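Local coordinates for 70 kDa protein (Xanthomonas sp., PDB 4B2N) that is a diheme c-type oxygenase that cleaves natural rubber, working processively along the polymer, at residues D250-L254 / Y597-D601; L220-D224 / P239-S243; V527-R533 / N638-T644; A380-P384 / E424-T428. All coordinates share one frame; numbering follows the deposited sequence. Where two conformers were deposited one is given.

The four contacts fall into two pairs, one at each heme c. Interactions 1 and 2 lie by the heme c of chain C, with centres about 9 Å apart. They are joined by a probable hydrogen bond from Trp242 N to Asp250 OD1 (2.7 Å). Interactions 3 and 4 share the heme c of chain D, and their centres are about 12 Å apart. Here Asp642 OD2 and Arg427 NH2 form a 3.0 Å salt bridge, and His641 N probably bonds to Ile426 O at 2.7 Å. Between the pairs the centres are about 28 to 35 Å apart. Interaction 3 supplies the axial ligand His641, and interaction 4 supplies Thr428, which binds a propionate.

Interaction 1 (D250-L254 / Y597-D601); sequences DAIGL and YSMWD. With HEC (heme c), chain C.
Trp600 lays its indole beside the turn Asp250-Gly253 and meets it both by edge and by face. At the edge, Trp600 NE1 donates to Asp250 O at 2.7 Å, with an N-H...O angle of 160°. The acceptor lies close to the ring plane, but the donor sits above the carbonyl plane and not on a lone pair. Gly253 N reaches the same oxygen from the opposite face, closing the type I turn. Over one face of the indole lie Gly253 and Leu254. Gly253 has no side chain, and its carbonyl carbon comes to 3.7 Å from Trp600 CD1. Leu254 CG sits 4.1 Å from the centroid of the six-membered ring, a CH-pi contact. Trp600 CG is anti to its own carbonyl carbon (chi1 -54°), which sends the indole from helix 599-607 toward the turn.

The Asp250 carboxylate also lies near Trp600, its plane tilted 36° from the ring. Its OD1 accepts from Trp242 N. Its OD2 takes a water at 2.9 Å, and that water bonds in turn to Ser598 OG. Ser598 is the N-cap of helix 599-607, and its OG accepts from Asp601 N at 3.0 Å.

On the heme side, Ala251 CB packs 3.5 Å from CHD of the heme c of chain C, and Ile252 lies against a propionate. The turn thus forms part of the heme pocket wall, and Trp600 backs it. The buried indole N-H has its acceptor, and the donors round Asp250 are consistent with an ionised carboxylate.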
# COMPACT_ATOMS: atom_id res chain seq x y z
N ASP A 250 -9.06 -1.31 -4.65
CA ASP A 250 -9.88 -1.16 -3.44
C ASP A 250 -9.32 -2.02 -2.28
O ASP A 250 -10.09 -2.49 -1.43
CB ASP A 250 -11.34 -1.48 -3.71
CG ASP A 250 -11.55 -2.91 -4.12
OD1 ASP A 250 -10.56 -3.65 -4.03
OD2 ASP A 250 -12.69 -3.33 -4.48
N ALA A 251 -7.99 -2.21 -2.25
CA ALA A 251 -7.36 -3.06 -1.21
C ALA A 251 -7.87 -2.59 0.18
O ALA A 251 -8.29 -3.41 1.01
CB ALA A 251 -5.79 -3.02 -1.31
N ILE A 252 -7.76 -1.29 0.47
CA ILE A 252 -8.13 -0.81 1.78
C ILE A 252 -9.63 -1.03 2.16
O ILE A 252 -9.93 -1.07 3.36
CB ILE A 252 -7.73 0.70 1.94
CG1 ILE A 252 -7.55 1.09 3.41
CG2 ILE A 252 -8.74 1.59 1.28
CD1 ILE A 252 -6.51 0.26 4.11
N GLY A 253 -10.49 -1.28 1.14
CA GLY A 253 -11.94 -1.64 1.33
C GLY A 253 -12.02 -2.87 2.20
O GLY A 253 -13.05 -3.12 2.84
N LEU A 254 -10.91 -3.63 2.29
CA LEU A 254 -10.94 -4.86 3.10
C LEU A 254 -11.20 -4.49 4.55
O LEU A 254 -11.88 -5.20 5.23
CB LEU A 254 -9.61 -5.60 3.13
CG LEU A 254 -9.55 -7.15 3.31
CD1 LEU A 254 -8.19 -7.65 3.84
CD2 LEU A 254 -10.70 -7.90 3.95
N TYR A 597 -17.89 -2.33 -10.21
CA TYR A 597 -17.96 -3.51 -9.36
C TYR A 597 -17.12 -3.45 -8.08
O TYR A 597 -15.97 -3.03 -8.10
CB TYR A 597 -17.58 -4.75 -10.14
CG TYR A 597 -17.89 -6.04 -9.42
CD1 TYR A 597 -19.22 -6.50 -9.28
CD2 TYR A 597 -16.85 -6.82 -8.86
CE1 TYR A 597 -19.53 -7.65 -8.64
CE2 TYR A 597 -17.15 -7.99 -8.19
CZ TYR A 597 -18.49 -8.41 -8.08
OH TYR A 597 -18.75 -9.59 -7.46
N SER A 598 -17.69 -3.98 -6.98
CA SER A 598 -16.96 -4.10 -5.72
C SER A 598 -17.08 -5.54 -5.31
O SER A 598 -18.17 -5.99 -4.91
CB SER A 598 -17.62 -3.29 -4.65
OG SER A 598 -17.02 -3.58 -3.39
N MET A 599 -15.96 -6.26 -5.38
CA MET A 599 -15.95 -7.64 -4.89
C MET A 599 -16.29 -7.66 -3.39
O MET A 599 -17.01 -8.50 -2.93
CB MET A 599 -14.60 -8.24 -5.19
CG MET A 599 -14.50 -9.66 -4.78
SD MET A 599 -15.24 -10.74 -5.98
CE MET A 599 -13.96 -10.69 -7.19
N TRP A 600 -15.70 -6.74 -2.61
CA TRP A 600 -15.95 -6.74 -1.16
C TRP A 600 -17.43 -6.62 -0.83
O TRP A 600 -17.93 -7.43 -0.02
CB TRP A 600 -15.24 -5.61 -0.42
CG TRP A 600 -13.74 -5.49 -0.64
CD1 TRP A 600 -13.06 -4.34 -1.03
CD2 TRP A 600 -12.70 -6.50 -0.41
NE1 TRP A 600 -11.70 -4.58 -1.10
CE2 TRP A 600 -11.42 -5.87 -0.72
CE3 TRP A 600 -12.70 -7.83 -0.01
CZ2 TRP A 600 -10.23 -6.56 -0.66
CZ3 TRP A 600 -11.47 -8.49 0.13
CH2 TRP A 600 -10.27 -7.90 -0.22
N ASP A 601 -18.11 -5.64 -1.48
CA ASP A 601 -19.57 -5.49 -1.31
C ASP A 601 -20.36 -6.76 -1.56
O ASP A 601 -21.27 -7.09 -0.80
CB ASP A 601 -20.15 -4.39 -2.17
CG ASP A 601 -19.65 -3.01 -1.74
OD1 ASP A 601 -19.10 -2.85 -0.63
OD2 ASP A 601 -19.83 -2.09 -2.52
FE HEC C . -0.57 -3.67 1.36
CHA HEC C . -0.74 -0.51 2.83
CHB HEC C . 1.73 -4.69 3.82
CHC HEC C . -0.86 -7.05 0.40
CHD HEC C . -2.27 -2.60 -1.34
NA HEC C . 0.25 -2.87 2.93
C1A HEC C . 0.21 -1.50 3.31
C2A HEC C . 1.19 -1.15 4.33
C3A HEC C . 1.91 -2.33 4.65
C4A HEC C . 1.34 -3.35 3.77
CMA HEC C . 3.07 -2.46 5.62
CAA HEC C . 1.45 0.23 5.00
CBA HEC C . 2.30 1.02 4.01
CGA HEC C . 2.50 2.47 4.44
O1A HEC C . 1.52 3.18 4.86
O2A HEC C . 3.64 2.89 4.25
NB HEC C . 0.17 -5.45 2.05
C1B HEC C . 1.13 -5.68 2.96
C2B HEC C . 1.49 -7.08 3.16
C3B HEC C . 0.73 -7.76 2.19
C4B HEC C . 0.01 -6.69 1.51
CMB HEC C . 2.46 -7.50 4.19
CAB HEC C . 0.60 -9.24 1.92
CBB HEC C . 0.05 -9.99 3.00
NC HEC C . -1.35 -4.71 -0.14
C1C HEC C . -1.46 -6.05 -0.45
C2C HEC C . -2.13 -6.31 -1.75
C3C HEC C . -2.56 -4.97 -2.22
C4C HEC C . -2.07 -4.03 -1.20
CMC HEC C . -2.36 -7.70 -2.33
CAC HEC C . -3.33 -4.60 -3.45
CBC HEC C . -4.40 -5.42 -3.82
ND HEC C . -1.37 -1.87 0.87
C1D HEC C . -2.03 -1.64 -0.27
C2D HEC C . -2.48 -0.29 -0.41
C3D HEC C . -2.04 0.31 0.82
C4D HEC C . -1.39 -0.76 1.55
CMD HEC C . -3.21 0.40 -1.50
CAD HEC C . -2.38 1.70 1.23
CBD HEC C . -3.85 1.47 1.74
CGD HEC C . -4.47 2.80 2.11
O1D HEC C . -5.30 3.35 1.35
O2D HEC C . -4.03 3.34 3.18
O HOH W 1 -14.94 -1.98 -3.15
O HOH W 2 -13.84 -1.45 -6.21

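Interaction 2 (L220-D224 / P239-S243)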
# COMPACT_ATOMS: atom_id res chain seq x y z
N LEU A 220 -8.87 -7.22 -13.17
CA LEU A 220 -8.84 -8.10 -14.33
C LEU A 220 -8.38 -9.49 -13.88
O LEU A 220 -8.89 -10.52 -14.34
CB LEU A 220 -7.90 -7.51 -15.36
CG LEU A 220 -7.79 -8.25 -16.68
CD1 LEU A 220 -9.16 -8.44 -17.34
CD2 LEU A 220 -6.88 -7.44 -17.64
N LEU A 221 -7.45 -9.54 -12.92
CA LEU A 221 -7.03 -10.89 -12.43
C LEU A 221 -8.19 -11.59 -11.75
O LEU A 221 -8.45 -12.78 -12.00
CB LEU A 221 -5.92 -10.66 -11.41
CG LEU A 221 -5.32 -11.88 -10.72
CD1 LEU A 221 -4.52 -12.67 -11.73
CD2 LEU A 221 -4.46 -11.35 -9.54
N ALA A 222 -8.92 -10.85 -10.91
CA ALA A 222 -10.09 -11.38 -10.17
C ALA A 222 -11.16 -11.86 -11.17
O ALA A 222 -11.69 -12.99 -11.08
CB ALA A 222 -10.68 -10.28 -9.22
N SER A 223 -11.42 -11.02 -12.18
CA SER A 223 -12.42 -11.37 -13.21
C SER A 223 -12.04 -12.63 -13.96
O SER A 223 -12.89 -13.60 -14.05
CB SER A 223 -12.57 -10.19 -14.18
OG SER A 223 -13.53 -10.55 -15.14
N ASP A 224 -10.80 -12.68 -14.47
CA ASP A 224 -10.35 -13.90 -15.14
C ASP A 224 -10.46 -15.11 -14.21
O ASP A 224 -10.96 -16.17 -14.62
CB ASP A 224 -8.93 -13.82 -15.71
CG ASP A 224 -8.80 -12.80 -16.85
OD1 ASP A 224 -9.83 -12.31 -17.40
OD2 ASP A 224 -7.65 -12.52 -17.21
N PRO A 239 -13.08 -13.27 -1.00
CA PRO A 239 -12.81 -11.89 -0.60
C PRO A 239 -11.46 -11.46 -1.29
O PRO A 239 -10.39 -11.82 -0.84
CB PRO A 239 -12.70 -11.95 0.91
CG PRO A 239 -12.38 -13.41 1.21
CD PRO A 239 -12.97 -14.25 0.11
N LEU A 240 -11.51 -10.77 -2.42
CA LEU A 240 -10.25 -10.39 -3.08
C LEU A 240 -10.50 -9.01 -3.65
O LEU A 240 -11.64 -8.62 -3.83
CB LEU A 240 -9.78 -11.42 -4.11
CG LEU A 240 -10.47 -11.39 -5.47
CD1 LEU A 240 -10.24 -12.56 -6.37
CD2 LEU A 240 -11.89 -11.36 -5.09
N PRO A 241 -9.44 -8.23 -3.84
CA PRO A 241 -9.64 -6.83 -4.20
C PRO A 241 -10.00 -6.67 -5.67
O PRO A 241 -9.83 -7.61 -6.45
CB PRO A 241 -8.29 -6.16 -3.90
CG PRO A 241 -7.33 -7.23 -3.61
CD PRO A 241 -8.02 -8.60 -3.67
N TRP A 242 -10.57 -5.50 -6.02
CA TRP A 242 -10.93 -5.21 -7.43
C TRP A 242 -10.27 -3.93 -7.78
O TRP A 242 -9.60 -3.33 -6.91
CB TRP A 242 -12.46 -5.12 -7.49
CG TRP A 242 -13.04 -5.14 -8.89
CD1 TRP A 242 -13.41 -4.03 -9.64
CD2 TRP A 242 -13.39 -6.32 -9.71
NE1 TRP A 242 -13.93 -4.43 -10.86
CE2 TRP A 242 -13.94 -5.80 -10.96
CE3 TRP A 242 -13.30 -7.70 -9.54
CZ2 TRP A 242 -14.43 -6.64 -11.98
CZ3 TRP A 242 -13.78 -8.56 -10.57
CH2 TRP A 242 -14.32 -8.04 -11.75
N SER A 243 -10.40 -3.46 -9.02
CA SER A 243 -9.87 -2.15 -9.29
C SER A 243 -10.68 -1.57 -10.42
O SER A 243 -11.37 -2.31 -11.17
CB SER A 243 -8.39 -2.23 -9.69
OG SER A 243 -8.22 -3.02 -10.84
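Ala222 and Ser223, on helix 218-226, press against Leu240 and Trp242 of a following loop. This is apolar helix-to-loop packing, and it lays the loop that carries the heme-pocket residue Pro241 against the helix. The tight part is centred on the methyl group of Ala222. Ala222 CB lies 3.7 Å from Trp242 CE3 and also 3.9 Å from Pro241 O. Leu240 CD1 touches the same methyl in one of two conformers, so this contact is less certain. One step along the helix, Ser223 CB reaches Trp242 CH2 at 3.7 Å. The six-membered ring of Trp242 therefore meets two successive helix residues. Its CG is anti to the backbone N (chi1 -167°), which swings the indole toward the helix.

No hydrogen bond crosses between the two segments, and the polar groups at this point find partners elsewhere. Trp242 NE1 is bonded to Asp594 O. Ser223 OG is bonded to Pro616 O and Ile618 N; its CB is the atom that meets the ring. Pro239 and Ser243, at the two ends, make no close approach to the helix. The ring of Pro241 touches the heme c of chain C and Phe108. This looser side is still buried, so it faces protein and heme.

Several helices enclose the contact. Met599 of helix 599-607 touches Ala222 and Leu240, and Trp600 of the same helix covers Pro239 and Pro241. Leu220 packs on Arg140 of helix 133-141 and on Ile623 of helix 620-626, while Trp242 touches Arg626 of the latter helix.

Interaction 3 (V527-R533 / N638-T644); sequences VLKPSDR and NGGHDFT. With HEC (heme c), chain D.
Arg533 reaches across to a run of carbonyls at Asn638, Gly640 and His641. Its CG is anti to the carbonyl carbon (chi1 -52°), and the chain is extended from CG to NE. This carries the guanidinium to the far backbone. Gly640 O lies in the guanidinium plane and is gripped end-on by Arg533 NH1 (2.7 Å) and NH2 (2.9 Å). Arg533 NH1 also donates to Asn638 O at 2.9 Å, on a lone pair of that carbonyl. Arg533 NH2 turns back to Val527 O at 3.2 Å and makes a weak bond to His641 O. With NE on Gly526 O, the group is held against rotation.

Thr644 OG1 stands between its backbone N and carbonyl carbon (chi1 58°). There it lies 2.8 Å from Val527 O and also close to His641 O; which one takes its proton is not settled.

The bonded carbonyls belong to the loop that carries the axial ligand. His641 NE2 binds the iron of the heme c of chain D at 2.0 Å, and His394 is the other axial ligand. The imidazole meets Val527 CG1 at 3.6 Å from CE1, and Phe643 CE1 lies over one face of it.

The contact joins the C-terminal end of helix 524-528 to the loop before helix 649-660. Leu528 packs on Leu655 and Ile656 of that helix, while Ile426 of helix 423-426 touches His641 and Phe643.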
# COMPACT_ATOMS: atom_id res chain seq x y z
N VAL A 527 3.25 17.30 -9.68
CA VAL A 527 3.08 17.57 -8.26
C VAL A 527 3.50 19.02 -8.02
O VAL A 527 2.84 19.73 -7.27
CB VAL A 527 3.93 16.59 -7.44
CG1 VAL A 527 3.88 16.94 -5.96
CG2 VAL A 527 3.44 15.15 -7.71
N LEU A 528 4.60 19.40 -8.65
CA LEU A 528 5.21 20.72 -8.41
C LEU A 528 4.53 21.84 -9.17
O LEU A 528 4.69 23.02 -8.85
CB LEU A 528 6.72 20.66 -8.71
CG LEU A 528 7.48 19.84 -7.64
CD1 LEU A 528 8.95 19.91 -7.94
CD2 LEU A 528 7.25 20.29 -6.21
N LYS A 529 3.77 21.48 -10.20
CA LYS A 529 3.10 22.46 -11.03
C LYS A 529 1.72 22.03 -11.40
O LYS A 529 1.56 21.32 -12.43
CB LYS A 529 3.95 22.68 -12.25
CG LYS A 529 3.50 23.88 -13.02
CD LYS A 529 4.77 24.51 -13.49
CE LYS A 529 4.72 24.75 -14.94
NZ LYS A 529 4.28 26.16 -15.13
N PRO A 530 0.73 22.34 -10.53
CA PRO A 530 -0.62 21.78 -10.68
C PRO A 530 -1.17 21.96 -12.06
O PRO A 530 -1.82 21.08 -12.57
CB PRO A 530 -1.43 22.55 -9.66
CG PRO A 530 -0.45 22.75 -8.56
CD PRO A 530 0.84 23.09 -9.26
N SER A 531 -0.83 23.09 -12.70
CA SER A 531 -1.39 23.42 -14.01
C SER A 531 -0.99 22.45 -15.13
O SER A 531 -1.71 22.31 -16.10
CB SER A 531 -1.05 24.86 -14.36
OG SER A 531 0.35 24.93 -14.60
N ASP A 532 0.14 21.74 -14.94
CA ASP A 532 0.64 20.73 -15.88
C ASP A 532 0.22 19.31 -15.61
O ASP A 532 0.75 18.39 -16.24
CB ASP A 532 2.15 20.78 -15.94
CG ASP A 532 2.64 22.07 -16.64
OD1 ASP A 532 1.75 22.85 -17.02
OD2 ASP A 532 3.84 22.30 -16.81
N ARG A 533 -0.75 19.09 -14.73
CA ARG A 533 -1.17 17.69 -14.50
C ARG A 533 -2.23 17.32 -15.54
O ARG A 533 -3.22 17.99 -15.65
CB ARG A 533 -1.78 17.56 -13.10
CG ARG A 533 -0.91 18.12 -11.98
CD ARG A 533 -1.52 17.77 -10.61
NE ARG A 533 -0.69 18.31 -9.51
CZ ARG A 533 -1.17 18.69 -8.34
NH1 ARG A 533 -2.47 18.57 -8.07
NH2 ARG A 533 -0.35 19.25 -7.46
N ASN A 638 -7.13 14.49 -9.53
CA ASN A 638 -5.70 14.70 -9.56
C ASN A 638 -5.39 16.06 -8.95
O ASN A 638 -4.29 16.55 -9.12
CB ASN A 638 -5.15 14.61 -11.00
CG ASN A 638 -5.68 15.73 -11.89
OD1 ASN A 638 -6.71 16.31 -11.57
ND2 ASN A 638 -4.98 16.05 -12.97
N GLY A 639 -6.36 16.64 -8.24
CA GLY A 639 -6.22 18.05 -7.73
C GLY A 639 -5.55 18.03 -6.40
O GLY A 639 -5.32 16.96 -5.83
N GLY A 640 -5.25 19.21 -5.84
CA GLY A 640 -4.64 19.22 -4.51
C GLY A 640 -3.13 19.39 -4.47
O GLY A 640 -2.45 19.50 -5.51
N HIS A 641 -2.58 19.48 -3.25
CA HIS A 641 -1.18 19.76 -3.10
C HIS A 641 -0.84 20.95 -4.02
O HIS A 641 0.21 20.99 -4.66
CB HIS A 641 -0.40 18.50 -3.49
CG HIS A 641 1.02 18.48 -3.01
ND1 HIS A 641 2.01 19.16 -3.63
CD2 HIS A 641 1.61 17.80 -1.96
CE1 HIS A 641 3.18 18.88 -3.00
NE2 HIS A 641 2.91 18.06 -1.99
N ASP A 642 -1.73 21.92 -4.05
CA ASP A 642 -1.67 23.05 -4.98
C ASP A 642 -0.82 24.18 -4.52
O ASP A 642 -0.55 25.11 -5.33
CB ASP A 642 -3.08 23.62 -5.17
CG ASP A 642 -3.96 22.69 -5.89
OD1 ASP A 642 -3.66 22.43 -7.07
OD2 ASP A 642 -4.97 22.23 -5.31
N PHE A 643 -0.40 24.15 -3.26
CA PHE A 643 0.53 25.18 -2.73
C PHE A 643 1.86 25.21 -3.48
O PHE A 643 2.59 26.15 -3.38
CB PHE A 643 0.78 24.98 -1.26
CG PHE A 643 0.82 23.51 -0.85
CD1 PHE A 643 1.95 22.71 -1.14
CD2 PHE A 643 -0.26 22.97 -0.20
CE1 PHE A 643 1.96 21.33 -0.78
CE2 PHE A 643 -0.29 21.55 0.12
CZ PHE A 643 0.83 20.79 -0.13
N THR A 644 2.19 24.16 -4.22
CA THR A 644 3.36 24.23 -5.09
C THR A 644 3.27 25.22 -6.30
O THR A 644 4.27 25.52 -6.95
CB THR A 644 3.69 22.85 -5.59
OG1 THR A 644 2.55 22.32 -6.28
CG2 THR A 644 3.97 21.94 -4.41
FE HEC D . 4.11 17.17 -0.69
CHA HEC D . 2.52 14.26 -1.67
CHB HEC D . 6.82 16.53 -2.92
CHC HEC D . 5.45 20.26 -0.13
CHD HEC D . 2.21 17.29 2.14
NA HEC D . 4.62 15.64 -1.93
C1A HEC D . 3.76 14.59 -2.33
C2A HEC D . 4.36 13.79 -3.39
C3A HEC D . 5.63 14.45 -3.75
C4A HEC D . 5.71 15.61 -2.89
CMA HEC D . 6.61 13.97 -4.79
CAA HEC D . 3.86 12.46 -3.96
CBA HEC D . 4.42 11.44 -2.90
CGA HEC D . 3.84 10.04 -3.13
O1A HEC D . 2.93 9.94 -3.99
O2A HEC D . 4.25 8.98 -2.53
NB HEC D . 5.85 18.20 -1.45
C1B HEC D . 6.82 17.84 -2.29
C2B HEC D . 7.86 18.84 -2.54
C3B HEC D . 7.42 19.97 -1.71
C4B HEC D . 6.21 19.47 -1.09
CMB HEC D . 9.07 18.68 -3.44
CAB HEC D . 8.05 21.34 -1.56
CBB HEC D . 7.99 22.12 -2.72
NC HEC D . 3.99 18.44 0.77
C1C HEC D . 4.48 19.78 0.80
C2C HEC D . 3.95 20.60 1.89
C3C HEC D . 3.02 19.73 2.55
C4C HEC D . 2.99 18.45 1.79
CMC HEC D . 4.31 22.03 2.24
CAC HEC D . 2.19 20.12 3.74
CBC HEC D . 1.41 21.22 3.81
ND HEC D . 2.74 15.99 0.11
C1D HEC D . 2.00 16.18 1.20
C2D HEC D . 0.96 15.20 1.51
C3D HEC D . 1.04 14.30 0.38
C4D HEC D . 2.12 14.88 -0.42
CMD HEC D . 0.03 15.14 2.69
CAD HEC D . 0.20 13.06 0.14
CBD HEC D . -0.92 13.53 -0.80
CGD HEC D . -1.85 12.41 -1.20
O1D HEC D . -3.08 12.49 -1.04
O2D HEC D . -1.31 11.42 -1.64
O HOH W 3 -5.71 18.61 -14.40

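Interaction 4 (A380-P384 / E424-T428); sequences AIPKP and ETIRT. With HEC (heme c), chain D.
Ile381 and Pro382 pack on the end of helix 423-426, at the rim of a c-type heme pocket. The segment 380-384 runs shortly before the CXXCH motif, in which Cys390 and Cys393 bind the heme covalently and His394 is an axial ligand.

The side chain of Ile381 can be followed outward. CB is 4.2 Å from Arg427 NH1. A chi1 of -60° sets CG1 anti to the carbonyl carbon and leaves CG2 anti to the backbone N, where CG2 meets Thr425 O at 3.5 Å. CG1, on the other branch, comes within 3.2 Å of Arg427 NH1. CD1, the tip, remains by the same nitrogen at 3.5 Å. The two side chains cross at about a right angle. Arg427, with positive phi just after the helix, bends at chi2 and chi3, and its NH2 forms a salt bridge with Asp642.

Pro382 CD lies 3.3 Å from Glu424 O. Pro384 CD touches Thr425 OG1 at 3.9 Å, and no hydrogen bond crosses between the segments. Beyond this contact the segment 424-428 lines the heme c of chain D. Ile426 CD1 packs against the porphyrin, and Thr428 OG1 donates a hydrogen bond to propionate oxygen O1D of the heme at 2.8 Å.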
# COMPACT_ATOMS: atom_id res chain seq x y z
N ALA A 380 -5.43 31.32 0.22
CA ALA A 380 -6.66 30.50 0.35
C ALA A 380 -6.44 29.06 0.91
O ALA A 380 -7.41 28.34 1.18
CB ALA A 380 -7.29 30.36 -1.03
N ILE A 381 -5.20 28.64 1.02
CA ILE A 381 -4.89 27.29 1.55
C ILE A 381 -4.40 27.45 2.96
O ILE A 381 -3.32 28.01 3.14
CB ILE A 381 -3.83 26.57 0.68
CG1 ILE A 381 -4.37 26.43 -0.75
CG2 ILE A 381 -3.48 25.20 1.28
CD1 ILE A 381 -3.32 26.20 -1.82
N PRO A 382 -5.15 26.96 3.95
CA PRO A 382 -4.65 27.04 5.32
C PRO A 382 -3.21 26.51 5.43
O PRO A 382 -2.88 25.44 4.85
CB PRO A 382 -5.59 26.14 6.11
CG PRO A 382 -6.83 25.99 5.28
CD PRO A 382 -6.42 26.19 3.85
N LYS A 383 -2.35 27.22 6.16
CA LYS A 383 -0.96 26.86 6.25
C LYS A 383 -0.71 26.23 7.60
O LYS A 383 -1.05 26.83 8.60
CB LYS A 383 -0.03 28.10 6.07
CG LYS A 383 1.44 27.80 6.37
CD LYS A 383 2.31 29.03 6.26
CE LYS A 383 3.69 28.79 6.86
NZ LYS A 383 4.48 30.03 6.61
N PRO A 384 -0.11 25.03 7.64
CA PRO A 384 0.22 24.47 8.95
C PRO A 384 1.33 25.18 9.70
O PRO A 384 2.05 26.03 9.15
CB PRO A 384 0.66 23.04 8.63
CG PRO A 384 0.00 22.70 7.30
CD PRO A 384 0.04 24.04 6.54
N GLU A 424 -7.91 20.09 4.71
CA GLU A 424 -8.25 21.47 4.27
C GLU A 424 -6.99 22.10 3.67
O GLU A 424 -7.07 23.12 2.93
CB GLU A 424 -8.72 22.31 5.48
CG GLU A 424 -10.01 21.80 6.04
CD GLU A 424 -9.88 20.63 7.06
OE1 GLU A 424 -8.76 20.08 7.34
OE2 GLU A 424 -10.98 20.26 7.61
N THR A 425 -5.82 21.58 4.06
CA THR A 425 -4.58 21.99 3.42
C THR A 425 -4.11 21.15 2.26
O THR A 425 -3.85 21.70 1.20
CB THR A 425 -3.44 22.59 4.35
OG1 THR A 425 -2.12 22.10 4.00
CG2 THR A 425 -3.68 22.52 5.73
N ILE A 426 -4.11 19.81 2.40
CA ILE A 426 -3.66 18.99 1.28
C ILE A 426 -4.60 18.99 0.09
O ILE A 426 -4.12 19.07 -1.04
CB ILE A 426 -3.26 17.55 1.71
CG1 ILE A 426 -2.76 16.70 0.48
CG2 ILE A 426 -4.33 16.93 2.61
CD1 ILE A 426 -1.39 17.30 0.00
N ARG A 427 -5.91 18.88 0.35
CA ARG A 427 -6.98 19.01 -0.67
C ARG A 427 -6.85 18.03 -1.84
O ARG A 427 -7.35 18.30 -2.95
CB ARG A 427 -7.07 20.43 -1.17
CG ARG A 427 -7.11 21.42 -0.02
CD ARG A 427 -7.95 22.66 -0.33
NE ARG A 427 -7.90 23.05 -1.74
CZ ARG A 427 -6.82 23.54 -2.35
NH1 ARG A 427 -5.69 23.69 -1.67
NH2 ARG A 427 -6.86 23.87 -3.63
N THR A 428 -6.14 16.92 -1.62
CA THR A 428 -6.13 15.90 -2.68
C THR A 428 -7.43 15.14 -2.57
O THR A 428 -8.25 15.38 -1.65
CB THR A 428 -4.99 14.92 -2.45
OG1 THR A 428 -4.91 14.66 -1.05
CG2 THR A 428 -3.67 15.52 -2.95
FE HEC D . 4.11 17.17 -0.69
CHA HEC D . 2.52 14.26 -1.67
CHB HEC D . 6.82 16.53 -2.92
CHC HEC D . 5.45 20.26 -0.13
CHD HEC D . 2.21 17.29 2.14
NA HEC D . 4.62 15.64 -1.93
C1A HEC D . 3.76 14.59 -2.33
C2A HEC D . 4.36 13.79 -3.39
C3A HEC D . 5.63 14.45 -3.75
C4A HEC D . 5.71 15.61 -2.89
CMA HEC D . 6.61 13.97 -4.79
CAA HEC D . 3.86 12.46 -3.96
CBA HEC D . 4.42 11.44 -2.90
CGA HEC D . 3.84 10.04 -3.13
O1A HEC D . 2.93 9.94 -3.99
O2A HEC D . 4.25 8.98 -2.53
NB HEC D . 5.85 18.20 -1.45
C1B HEC D . 6.82 17.84 -2.29
C2B HEC D . 7.86 18.84 -2.54
C3B HEC D . 7.42 19.97 -1.71
C4B HEC D . 6.21 19.47 -1.09
CMB HEC D . 9.07 18.68 -3.44
CAB HEC D . 8.05 21.34 -1.56
CBB HEC D . 7.99 22.12 -2.72
NC HEC D . 3.99 18.44 0.77
C1C HEC D . 4.48 19.78 0.80
C2C HEC D . 3.95 20.60 1.89
C3C HEC D . 3.02 19.73 2.55
C4C HEC D . 2.99 18.45 1.79
CMC HEC D . 4.31 22.03 2.24
CAC HEC D . 2.19 20.12 3.74
CBC HEC D . 1.41 21.22 3.81
ND HEC D . 2.74 15.99 0.11
C1D HEC D . 2.00 16.18 1.20
C2D HEC D . 0.96 15.20 1.51
C3D HEC D . 1.04 14.30 0.38
C4D HEC D . 2.12 14.88 -0.42
CMD HEC D . 0.03 15.14 2.69
CAD HEC D . 0.20 13.06 0.14
CBD HEC D . -0.92 13.53 -0.80
CGD HEC D . -1.85 12.41 -1.20
O1D HEC D . -3.08 12.49 -1.04
O2D HEC D . -1.31 11.42 -1.64